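Side-chain contacts in serpin-12 (Manduca sexta, PDB 6CJ7), which probably inhibits serine proteases as a serpin and controls the prophenoloxidase activation system in larval hemolymph: residues 25-30 with 284-289; 55-60 with 292-297; 133-138 with 157-162; 152-157 with 166-171. One frame throughout, in Å; residues are numbered along the deposited sequence.

Overall arrangement
All four contacts belong to one serpin domain. Contacts 3 and 4 are neighbours, about 10 Å between centres, and together they link helix 131-145, the loop after it and strand 165-174: contact 3 ties the helix to this loop, contact 4 lays that same loop on the strand. Both are buried and purely apolar across their segments. Contacts 1 and 2, about 17 Å apart between centres, lie on the run from helix 284-289 into the turn after it, and each joins that run to a helix early in the chain. Contact 1 is only partly buried and ends in charge at the surface; contact 2 is buried, yet built largely on hydroxyls.

Contact 1 of 4, residues 25-30 with 284-289; sequences FKQMAT and EPVLNK
This is a small packing contact between two helices far apart in sequence, 19-31 near the start of the serpin domain and 284-289 late in it, with Val286 set against Gln27 and Met28. The segment axes come no closer than 10.3 Å and their directions make an angle of 110°, so only one patch of side chains meets. At its centre is Val286 CG2, anti to its own backbone N (CG1 has chi1 69°), and this branch makes the two closest contacts. It lies 3.8 Å from Met28 CG, the methionine chain crossing it at about a right angle, and also 3.8 Å from Gln27 CG, whose chain slides past in the opposite direction. Val24, one turn earlier on helix 19-31, also touches Val286. Gln27 bends at chi2 (62°), which swings its amide away from the valine and over to Lys289. There NE2 stands 4.1 Å from Lys289 NZ without bonding to it; both nitrogens turn instead to Glu31 OE2, one by a hydrogen bond and the other by a salt bridge. The chemistry thus grades from a buried apolar patch to an outer carboxylate that probably offsets the charge of the lysine and draws the two helices together.

Contact 2 of 4, residues 55-60 with 292-297; sequences AGNTLD and VSSIFT
Ser294 O is gripped twice from the same residue: Thr297 OG1 donates to it at 2.9 Å, tilted 19° from the carbonyl plane, and Thr297 N at 3.1 Å. The pair closes the short 3-10 segment that carries Ser294 up to the helix holding Thr58. Ser294 OG, placed between its backbone N and carbonyl carbon (chi1 63°), projects towards that helix and comes within 3.5 Å of Thr58 CA. Its stronger partner is Glu61 OE1, one turn further along the same helix. To Thr58 OG1 it makes at most a weak and unsettled bond at 3.4 Å; Thr58 OG1 also accepts from Glu301 N. In the serpin fold this is where the start of helix 56-66 rests on the turn that follows helix 284-289; Ala55, just ahead, pairs by backbone with Glu301 as well. The other branch of the threonine is apolar: with CG2 anti to the backbone N, its methyl crosses to Ile295 CG2 at 3.9 Å. Replacing Thr58 by an alanine removes both branches and is likely to leave Glu301 N without this acceptor and a gap beside Ile295 CG2. Ile295 also touches Ile62 of the helix, while its CG1 lies 3.6 Å above the Phe296 ring, towards the rim. At the outer edge, Asn57 OD1 approaches Ser294 CB to 4.1 Å.

Contact 3 of 4, residues 133-138 with 157-162; sequences LAAQNI and DDLSGN
Leu159 meets Ala134 and Ala135 through two torsions: chi1 of -51° sets its CG anti to the carbonyl carbon, and chi2 of -178° stretches CD1 straight on from CA, so that this one methyl reaches the helix. The helix is 131-145, the long one that in serpins is called helix F and lies across the large central sheet; Leu159 belongs to the connection that leaves it and returns to strand 165-174. CD1 settles where two small residues follow each other. Ala134 CB and Ala135 CB each lie 3.9 Å from Leu159 CD1, and between them the backbone is bare enough for Leu159 CD1 to come within 3.6 Å of Ala135 N. All of this is dispersion contact; no hydrogen bond spans the two segments, and no polar side chain takes part. The two alanine methyls both point towards the loop, which makes a shallow seat for a single branched carbon.

Other apolar groups complete the surroundings. Besides the helix, Leu159 CD1 meets Val154 CG1, while the second methyl, CD2, meets Val166 at the start of the strand. Phe128 touches Ala134 and Pro156 touches Ala135, extending the apolar lining of the seat on the helix. Beyond the leucine the loop turns sharply and is held by its own serine: Ser160 N bonds to Thr163 OG1, and Ser160 OG accepts from Asn162 N at 3.2 Å, with an N-H...O angle of 147°, an ST turn.

Contact 4 of 4, residues 152-157 with 166-171; sequences KLVSPD and VMVNAV
The apolar layer between the central sheet of the serpin and the connection from helix 131-145 is where Leu153 and Val154 meet Val168. The loop runs over the strand at a distance, the closest CA atoms, those of Leu153 and Val168, standing 8.5 Å apart, and the side chains fill the space from both sides. Val168 CG1 takes both contacts: Leu153 CD2 is 4.3 Å from it, and so is Val154 CG2. The leucine gets there fully extended, CG anti to the backbone N (chi1 178°) and CD2 anti to CA. These are loose van der Waals contacts, with no hydrogen bond across the segments.

On the strand the side chains alternate. Val166, Val168 and Ala170 point towards the loop, whereas Met167 and Asn169 turn to the opposite face and pack on Leu46 of helix 40-51. On the loop side, Leu153 touches Ile142 and Val154 touches Ile138, both of helix 131-145, and Asn139 ND2 bonds to Val154 O. Just after, Ser155 OG accepts from Asp157 N at 3.2 Å in an ST turn. Met167 and Asn169 share backbone bonds with Leu319 of strand 317-326; here the two strands pair directly, which is consistent with a reactive-centre loop not inserted between them at this level. Helix F (131-145) and the connection after it pack over the central sheet, as in serpins generally.

Contact 1 of 4, residues 25-30 with 284-289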
loop_
_atom_site.group_PDB
_atom_site.type_symbol
_atom_site.label_atom_id
_atom_site.label_comp_id
_atom_site.label_asym_id
_atom_site.label_seq_id
_atom_site.Cartn_x
_atom_site.Cartn_y
_atom_site.Cartn_z
ATOM N N PHE A 25 -1.327 7.531 -4.561
ATOM C CA PHE A 25 0.075 7.187 -4.795
ATOM C C PHE A 25 0.647 7.987 -5.954
ATOM O O PHE A 25 1.758 8.519 -5.867
ATOM C CB PHE A 25 0.210 5.687 -5.063
ATOM C CG PHE A 25 1.627 5.252 -5.376
ATOM C CD1 PHE A 25 2.535 4.999 -4.351
ATOM C CD2 PHE A 25 2.045 5.108 -6.688
ATOM C CE1 PHE A 25 3.851 4.603 -4.643
ATOM C CE2 PHE A 25 3.367 4.722 -6.989
ATOM C CZ PHE A 25 4.259 4.464 -5.964
ATOM N N LYS A 26 -0.103 8.086 -7.057
ATOM C CA LYS A 26 0.395 8.825 -8.211
ATOM C C LYS A 26 0.553 10.302 -7.892
ATOM O O LYS A 26 1.512 10.939 -8.349
ATOM C CB LYS A 26 -0.531 8.624 -9.410
ATOM C CG LYS A 26 -0.464 7.206 -9.996
ATOM C CD LYS A 26 -1.129 7.144 -11.355
ATOM C CE LYS A 26 -1.030 5.746 -11.957
ATOM N NZ LYS A 26 -1.439 5.784 -13.394
ATOM N N GLN A 27 -0.374 10.862 -7.109
ATOM C CA GLN A 27 -0.245 12.263 -6.713
ATOM C C GLN A 27 1.019 12.482 -5.894
ATOM O O GLN A 27 1.790 13.412 -6.165
ATOM C CB GLN A 27 -1.485 12.717 -5.938
ATOM C CG GLN A 27 -1.409 14.169 -5.437
ATOM C CD GLN A 27 -1.289 15.167 -6.568
ATOM O OE1 GLN A 27 -1.954 15.040 -7.596
ATOM N NE2 GLN A 27 -0.429 16.160 -6.392
ATOM N N MET A 28 1.251 11.610 -4.920
ATOM C CA MET A 28 2.438 11.702 -4.077
ATOM C C MET A 28 3.729 11.576 -4.889
ATOM O O MET A 28 4.749 12.166 -4.532
ATOM C CB MET A 28 2.400 10.635 -2.983
ATOM C CG MET A 28 1.223 10.763 -2.029
ATOM S SD MET A 28 1.142 9.415 -0.835
ATOM C CE MET A 28 2.213 10.042 0.456
ATOM N N ALA A 29 3.686 10.809 -5.975
ATOM C CA ALA A 29 4.863 10.619 -6.814
ATOM C C ALA A 29 5.231 11.874 -7.603
ATOM O O ALA A 29 6.409 12.087 -7.904
ATOM C CB ALA A 29 4.634 9.437 -7.761
ATOM N N THR A 30 4.254 12.717 -7.950
ATOM C CA THR A 30 4.573 13.930 -8.691
ATOM C C THR A 30 5.183 15.011 -7.814
ATOM O O THR A 30 5.733 15.981 -8.351
ATOM C CB THR A 30 3.327 14.511 -9.369
ATOM O OG1 THR A 30 2.462 15.082 -8.376
ATOM C CG2 THR A 30 2.579 13.449 -10.146
ATOM N N GLU A 284 -2.623 13.583 5.574
ATOM C CA GLU A 284 -3.455 14.786 5.533
ATOM C C GLU A 284 -3.110 15.704 4.364
ATOM O O GLU A 284 -4.040 16.144 3.668
ATOM C CB GLU A 284 -3.381 15.523 6.875
ATOM C CG GLU A 284 -4.223 16.800 6.899
ATOM C CD GLU A 284 -3.991 17.643 8.148
ATOM O OE1 GLU A 284 -2.936 17.505 8.803
ATOM O OE2 GLU A 284 -4.869 18.448 8.474
ATOM N N PRO A 285 -1.837 16.024 4.074
ATOM C CA PRO A 285 -1.566 16.876 2.902
ATOM C C PRO A 285 -2.144 16.344 1.600
ATOM O O PRO A 285 -2.768 17.106 0.845
ATOM C CB PRO A 285 -0.030 16.934 2.867
ATOM C CG PRO A 285 0.380 16.740 4.270
ATOM C CD PRO A 285 -0.606 15.756 4.841
ATOM N N VAL A 286 -1.945 15.058 1.297
ATOM C CA VAL A 286 -2.402 14.556 0.007
ATOM C C VAL A 286 -3.920 14.404 -0.004
ATOM O O VAL A 286 -4.568 14.678 -1.021
ATOM C CB VAL A 286 -1.668 13.253 -0.378
ATOM C CG1 VAL A 286 -2.065 12.079 0.503
ATOM C CG2 VAL A 286 -1.904 12.923 -1.853
ATOM N N LEU A 287 -4.524 14.023 1.127
ATOM C CA LEU A 287 -5.979 13.902 1.137
ATOM C C LEU A 287 -6.645 15.263 0.980
ATOM O O LEU A 287 -7.702 15.367 0.344
ATOM C CB LEU A 287 -6.451 13.187 2.410
ATOM C CG LEU A 287 -6.030 11.711 2.485
ATOM C CD1 LEU A 287 -6.567 11.042 3.750
ATOM C CD2 LEU A 287 -6.496 10.966 1.258
ATOM N N ASN A 288 -6.018 16.327 1.498
ATOM C CA ASN A 288 -6.537 17.666 1.263
ATOM C C ASN A 288 -6.500 18.055 -0.212
ATOM O O ASN A 288 -7.274 18.922 -0.626
ATOM C CB ASN A 288 -5.742 18.697 2.078
ATOM C CG ASN A 288 -6.262 18.861 3.502
ATOM O OD1 ASN A 288 -7.448 18.671 3.772
ATOM N ND2 ASN A 288 -5.376 19.255 4.416
ATOM N N LYS A 289 -5.616 17.448 -1.006
ATOM C CA LYS A 289 -5.539 17.700 -2.438
ATOM C C LYS A 289 -6.461 16.805 -3.256
ATOM O O LYS A 289 -6.744 17.127 -4.416
ATOM C CB LYS A 289 -4.102 17.480 -2.945
ATOM C CG LYS A 289 -3.082 18.479 -2.452
ATOM C CD LYS A 289 -1.718 18.170 -3.060
ATOM C CE LYS A 289 -0.859 19.420 -3.163
ATOM N NZ LYS A 289 0.471 19.123 -3.761
#

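Contact 2 of 4, residues 55-60 with 292-297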
loop_
_atom_site.group_PDB
_atom_site.type_symbol
_atom_site.label_atom_id
_atom_site.label_comp_id
_atom_site.label_asym_id
_atom_site.label_seq_id
_atom_site.Cartn_x
_atom_site.Cartn_y
_atom_site.Cartn_z
ATOM N N ALA A 55 -21.866 11.460 6.750
ATOM C CA ALA A 55 -23.132 12.023 6.311
ATOM C C ALA A 55 -22.893 13.294 5.508
ATOM O O ALA A 55 -21.788 13.851 5.484
ATOM C CB ALA A 55 -24.052 12.324 7.502
ATOM N N GLY A 56 -23.964 13.764 4.865
ATOM C CA GLY A 56 -23.955 15.095 4.282
ATOM C C GLY A 56 -22.810 15.310 3.319
ATOM O O GLY A 56 -22.485 14.444 2.499
ATOM N N ASN A 57 -22.175 16.482 3.424
ATOM C CA ASN A 57 -21.111 16.824 2.483
ATOM C C ASN A 57 -19.895 15.914 2.631
ATOM O O ASN A 57 -19.202 15.647 1.643
ATOM C CB ASN A 57 -20.691 18.285 2.656
ATOM C CG ASN A 57 -19.558 18.677 1.720
ATOM O OD1 ASN A 57 -18.476 19.073 2.163
ATOM N ND2 ASN A 57 -19.794 18.548 0.418
ATOM N N THR A 58 -19.613 15.425 3.844
ATOM C CA THR A 58 -18.487 14.511 4.025
ATOM C C THR A 58 -18.727 13.192 3.304
ATOM O O THR A 58 -17.820 12.650 2.659
ATOM C CB THR A 58 -18.245 14.275 5.518
ATOM O OG1 THR A 58 -18.051 15.550 6.158
ATOM C CG2 THR A 58 -17.012 13.396 5.761
ATOM N N LEU A 59 -19.933 12.650 3.432
ATOM C CA LEU A 59 -20.278 11.429 2.714
ATOM C C LEU A 59 -20.185 11.638 1.209
ATOM O O LEU A 59 -19.695 10.765 0.481
ATOM C CB LEU A 59 -21.685 10.987 3.118
ATOM C CG LEU A 59 -22.317 9.770 2.422
ATOM C CD1 LEU A 59 -21.486 8.492 2.676
ATOM C CD2 LEU A 59 -23.745 9.603 2.898
ATOM N N ASP A 60 -20.647 12.795 0.728
ATOM C CA ASP A 60 -20.607 13.103 -0.699
ATOM C C ASP A 60 -19.169 13.121 -1.212
ATOM O O ASP A 60 -18.855 12.503 -2.237
ATOM C CB ASP A 60 -21.299 14.450 -0.954
ATOM C CG ASP A 60 -21.163 14.918 -2.399
ATOM O OD1 ASP A 60 -21.775 14.301 -3.294
ATOM O OD2 ASP A 60 -20.450 15.917 -2.641
ATOM N N VAL A 292 -11.119 15.227 -0.341
ATOM C CA VAL A 292 -11.793 14.751 0.864
ATOM C C VAL A 292 -11.382 15.605 2.056
ATOM O O VAL A 292 -11.322 15.118 3.191
ATOM C CB VAL A 292 -11.513 13.256 1.122
ATOM C CG1 VAL A 292 -12.120 12.400 0.013
ATOM C CG2 VAL A 292 -10.028 12.986 1.225
ATOM N N SER A 293 -11.129 16.895 1.815
ATOM C CA SER A 293 -10.646 17.765 2.881
ATOM C C SER A 293 -11.632 17.901 4.040
ATOM O O SER A 293 -11.210 18.220 5.158
ATOM C CB SER A 293 -10.308 19.146 2.305
ATOM O OG SER A 293 -11.473 19.797 1.828
ATOM N N SER A 294 -12.929 17.656 3.813
ATOM C CA SER A 294 -13.906 17.868 4.879
ATOM C C SER A 294 -13.626 17.002 6.101
ATOM O O SER A 294 -13.977 17.400 7.221
ATOM C CB SER A 294 -15.331 17.608 4.373
ATOM O OG SER A 294 -15.480 16.261 3.987
ATOM N N ILE A 295 -12.997 15.834 5.922
ATOM C CA ILE A 295 -12.835 14.915 7.049
ATOM C C ILE A 295 -11.940 15.480 8.138
ATOM O O ILE A 295 -12.013 15.017 9.282
ATOM C CB ILE A 295 -12.295 13.530 6.629
ATOM C CG1 ILE A 295 -10.834 13.629 6.179
ATOM C CG2 ILE A 295 -13.173 12.876 5.552
ATOM C CD1 ILE A 295 -10.269 12.278 5.765
ATOM N N PHE A 296 -11.071 16.456 7.818
ATOM C CA PHE A 296 -10.177 17.047 8.807
ATOM C C PHE A 296 -10.753 18.294 9.467
ATOM O O PHE A 296 -10.184 18.758 10.459
ATOM C CB PHE A 296 -8.823 17.394 8.163
ATOM C CG PHE A 296 -8.132 16.212 7.534
ATOM C CD1 PHE A 296 -7.513 15.259 8.324
ATOM C CD2 PHE A 296 -8.128 16.042 6.157
ATOM C CE1 PHE A 296 -6.888 14.160 7.757
ATOM C CE2 PHE A 296 -7.514 14.941 5.580
ATOM C CZ PHE A 296 -6.898 14.000 6.378
ATOM N N THR A 297 -11.864 18.829 8.956
ATOM C CA THR A 297 -12.412 20.097 9.421
ATOM C C THR A 297 -13.363 19.884 10.592
ATOM O O THR A 297 -13.901 18.795 10.802
ATOM C CB THR A 297 -13.159 20.831 8.297
ATOM O OG1 THR A 297 -14.404 20.173 8.029
ATOM C CG2 THR A 297 -12.321 20.856 7.023
#

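Contact 3 of 4, residues 133-138 with 157-162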
loop_
_atom_site.group_PDB
_atom_site.type_symbol
_atom_site.label_atom_id
_atom_site.label_comp_id
_atom_site.label_asym_id
_atom_site.label_seq_id
_atom_site.Cartn_x
_atom_site.Cartn_y
_atom_site.Cartn_z
ATOM N N LEU A 133 2.074 8.261 26.406
ATOM C CA LEU A 133 1.484 6.952 26.660
ATOM C C LEU A 133 0.584 6.516 25.512
ATOM O O LEU A 133 0.621 5.353 25.092
ATOM C CB LEU A 133 0.720 6.989 27.984
ATOM C CG LEU A 133 -0.223 5.834 28.281
ATOM C CD1 LEU A 133 0.580 4.559 28.506
ATOM C CD2 LEU A 133 -1.052 6.153 29.510
ATOM N N ALA A 134 -0.225 7.438 24.985
ATOM C CA ALA A 134 -1.114 7.109 23.876
ATOM C C ALA A 134 -0.328 6.720 22.628
ATOM O O ALA A 134 -0.637 5.715 21.972
ATOM C CB ALA A 134 -2.036 8.289 23.571
ATOM N N ALA A 135 0.697 7.511 22.283
ATOM C CA ALA A 135 1.509 7.206 21.106
ATOM C C ALA A 135 2.178 5.847 21.242
ATOM O O ALA A 135 2.173 5.046 20.298
ATOM C CB ALA A 135 2.566 8.289 20.890
ATOM N N GLN A 136 2.736 5.553 22.419
ATOM C CA GLN A 136 3.419 4.274 22.575
ATOM C C GLN A 136 2.437 3.108 22.582
ATOM O O GLN A 136 2.749 2.031 22.061
ATOM C CB GLN A 136 4.275 4.283 23.834
ATOM C CG GLN A 136 5.695 4.691 23.534
ATOM C CD GLN A 136 6.416 5.138 24.764
ATOM O OE1 GLN A 136 7.111 6.157 24.769
ATOM N NE2 GLN A 136 6.241 4.389 25.833
ATOM N N ASN A 137 1.248 3.292 23.167
ATOM C CA ASN A 137 0.262 2.214 23.135
ATOM C C ASN A 137 -0.204 1.926 21.713
ATOM O O ASN A 137 -0.371 0.758 21.332
ATOM C CB ASN A 137 -0.929 2.556 24.030
ATOM C CG ASN A 137 -0.656 2.269 25.492
ATOM O OD1 ASN A 137 0.165 1.410 25.825
ATOM N ND2 ASN A 137 -1.340 2.988 26.371
ATOM N N ILE A 138 -0.407 2.968 20.910
ATOM C CA ILE A 138 -0.809 2.755 19.522
ATOM C C ILE A 138 0.315 2.075 18.748
ATOM O O ILE A 138 0.086 1.106 18.016
ATOM C CB ILE A 138 -1.219 4.084 18.868
ATOM C CG1 ILE A 138 -2.552 4.570 19.469
ATOM C CG2 ILE A 138 -1.338 3.912 17.356
ATOM C CD1 ILE A 138 -2.870 6.026 19.146
ATOM N N ASP A 157 4.307 13.932 19.793
ATOM C CA ASP A 157 4.119 15.352 19.542
ATOM C C ASP A 157 2.929 15.637 18.636
ATOM O O ASP A 157 2.506 16.794 18.549
ATOM C CB ASP A 157 5.396 15.943 18.944
ATOM C CG ASP A 157 6.577 15.829 19.884
ATOM O OD1 ASP A 157 6.380 15.997 21.109
ATOM O OD2 ASP A 157 7.697 15.558 19.403
ATOM N N ASP A 158 2.378 14.621 17.974
ATOM C CA ASP A 158 1.172 14.779 17.173
ATOM C C ASP A 158 -0.100 14.658 17.996
ATOM O O ASP A 158 -1.192 14.845 17.450
ATOM C CB ASP A 158 1.141 13.745 16.044
ATOM C CG ASP A 158 2.277 13.921 15.065
ATOM O OD1 ASP A 158 3.006 14.927 15.175
ATOM O OD2 ASP A 158 2.434 13.054 14.179
ATOM N N LEU A 159 0.009 14.360 19.285
ATOM C CA LEU A 159 -1.145 14.064 20.117
ATOM C C LEU A 159 -1.249 15.066 21.259
ATOM O O LEU A 159 -0.241 15.581 21.757
ATOM C CB LEU A 159 -1.061 12.638 20.679
ATOM C CG LEU A 159 -0.793 11.507 19.680
ATOM C CD1 LEU A 159 -0.792 10.167 20.392
ATOM C CD2 LEU A 159 -1.818 11.522 18.558
ATOM N N SER A 160 -2.480 15.335 21.674
ATOM C CA SER A 160 -2.730 16.197 22.815
ATOM C C SER A 160 -4.102 15.846 23.366
ATOM O O SER A 160 -4.833 15.039 22.788
ATOM C CB SER A 160 -2.651 17.675 22.420
ATOM O OG SER A 160 -3.749 18.031 21.596
ATOM N N GLY A 161 -4.461 16.472 24.485
ATOM C CA GLY A 161 -5.799 16.278 25.015
ATOM C C GLY A 161 -6.897 16.705 24.063
ATOM O O GLY A 161 -8.053 16.302 24.239
ATOM N N ASN A 162 -6.564 17.504 23.055
ATOM C CA ASN A 162 -7.543 17.953 22.076
ATOM C C ASN A 162 -7.615 17.055 20.846
ATOM O O ASN A 162 -8.463 17.292 19.980
ATOM C CB ASN A 162 -7.239 19.396 21.665
ATOM C CG ASN A 162 -7.655 20.402 22.733
ATOM O OD1 ASN A 162 -8.799 20.399 23.193
ATOM N ND2 ASN A 162 -6.724 21.256 23.141
#

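Contact 4 of 4, residues 152-157 with 166-171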
loop_
_atom_site.group_PDB
_atom_site.type_symbol
_atom_site.label_atom_id
_atom_site.label_comp_id
_atom_site.label_asym_id
_atom_site.label_seq_id
_atom_site.Cartn_x
_atom_site.Cartn_y
_atom_site.Cartn_z
ATOM N N LYS A 152 6.903 2.633 14.913
ATOM C CA LYS A 152 7.071 4.030 15.335
ATOM C C LYS A 152 6.280 4.977 14.437
ATOM O O LYS A 152 6.731 6.083 14.121
ATOM C CB LYS A 152 8.550 4.425 15.356
ATOM C CG LYS A 152 9.401 3.682 16.392
ATOM C CD LYS A 152 9.053 4.103 17.820
ATOM C CE LYS A 152 9.268 2.967 18.825
ATOM N NZ LYS A 152 10.704 2.611 19.028
ATOM N N LEU A 153 5.074 4.572 14.035
ATOM C CA LEU A 153 4.286 5.388 13.112
ATOM C C LEU A 153 3.756 6.659 13.773
ATOM O O LEU A 153 3.735 7.723 13.145
ATOM C CB LEU A 153 3.131 4.564 12.544
ATOM C CG LEU A 153 2.167 5.278 11.587
ATOM C CD1 LEU A 153 2.908 5.828 10.369
ATOM C CD2 LEU A 153 1.022 4.346 11.157
ATOM N N VAL A 154 3.297 6.574 15.024
ATOM C CA VAL A 154 2.655 7.697 15.706
ATOM C C VAL A 154 3.677 8.417 16.573
ATOM O O VAL A 154 4.395 7.783 17.361
ATOM C CB VAL A 154 1.466 7.227 16.562
ATOM C CG1 VAL A 154 0.827 8.414 17.288
ATOM C CG2 VAL A 154 0.436 6.512 15.706
ATOM N N SER A 155 3.727 9.796 16.448
ATOM C CA SER A 155 4.608 10.560 17.324
ATOM C C SER A 155 3.828 11.160 18.490
ATOM O O SER A 155 2.699 11.637 18.308
ATOM C CB SER A 155 5.302 11.688 16.561
ATOM O OG SER A 155 6.016 12.523 17.460
ATOM N N PRO A 156 4.406 11.150 19.693
ATOM C CA PRO A 156 3.726 11.796 20.830
ATOM C C PRO A 156 3.489 13.277 20.617
ATOM O O PRO A 156 2.553 13.841 21.198
ATOM C CB PRO A 156 4.684 11.546 22.006
ATOM C CG PRO A 156 5.559 10.416 21.568
ATOM C CD PRO A 156 5.674 10.513 20.081
ATOM N N ASP A 157 4.307 13.932 19.793
ATOM C CA ASP A 157 4.119 15.352 19.542
ATOM C C ASP A 157 2.929 15.637 18.636
ATOM O O ASP A 157 2.506 16.794 18.549
ATOM C CB ASP A 157 5.396 15.943 18.944
ATOM C CG ASP A 157 6.577 15.829 19.884
ATOM O OD1 ASP A 157 6.380 15.997 21.109
ATOM O OD2 ASP A 157 7.697 15.558 19.403
ATOM N N VAL A 166 -7.437 9.327 15.654
ATOM C CA VAL A 166 -6.219 8.953 14.947
ATOM C C VAL A 166 -6.530 7.701 14.145
ATOM O O VAL A 166 -6.855 6.652 14.717
ATOM C CB VAL A 166 -5.054 8.703 15.912
ATOM C CG1 VAL A 166 -3.828 8.194 15.127
ATOM C CG2 VAL A 166 -4.714 9.963 16.677
ATOM N N MET A 167 -6.434 7.801 12.825
ATOM C CA MET A 167 -6.629 6.653 11.960
ATOM C C MET A 167 -5.276 6.077 11.556
ATOM O O MET A 167 -4.378 6.823 11.152
ATOM C CB MET A 167 -7.456 7.063 10.746
ATOM C CG MET A 167 -8.757 7.782 11.174
ATOM S SD MET A 167 -9.926 7.818 9.844
ATOM C CE MET A 167 -10.500 6.123 9.841
ATOM N N VAL A 168 -5.126 4.758 11.689
ATOM C CA VAL A 168 -3.894 4.066 11.303
ATOM C C VAL A 168 -4.223 2.917 10.363
ATOM O O VAL A 168 -5.163 2.144 10.588
ATOM C CB VAL A 168 -3.079 3.554 12.518
ATOM C CG1 VAL A 168 -2.681 4.679 13.413
ATOM C CG2 VAL A 168 -3.831 2.493 13.292
ATOM N N ASN A 169 -3.452 2.808 9.287
ATOM C CA ASN A 169 -3.581 1.692 8.356
ATOM C C ASN A 169 -2.175 1.342 7.914
ATOM O O ASN A 169 -1.517 2.150 7.248
ATOM C CB ASN A 169 -4.463 2.049 7.163
ATOM C CG ASN A 169 -5.885 2.358 7.581
ATOM O OD1 ASN A 169 -6.220 3.505 7.933
ATOM N ND2 ASN A 169 -6.733 1.325 7.575
ATOM N N ALA A 170 -1.708 0.184 8.341
ATOM C CA ALA A 170 -0.330 -0.234 8.103
ATOM C C ALA A 170 -0.332 -1.591 7.422
ATOM O O ALA A 170 -1.251 -2.395 7.606
ATOM C CB ALA A 170 0.437 -0.289 9.420
ATOM N N VAL A 171 0.699 -1.850 6.620
ATOM C CA VAL A 171 0.776 -3.148 5.942
ATOM C C VAL A 171 2.236 -3.542 5.765
ATOM O O VAL A 171 3.094 -2.704 5.459
ATOM C CB VAL A 171 0.020 -3.130 4.596
ATOM C CG1 VAL A 171 0.651 -2.165 3.624
ATOM C CG2 VAL A 171 -0.034 -4.540 4.005
#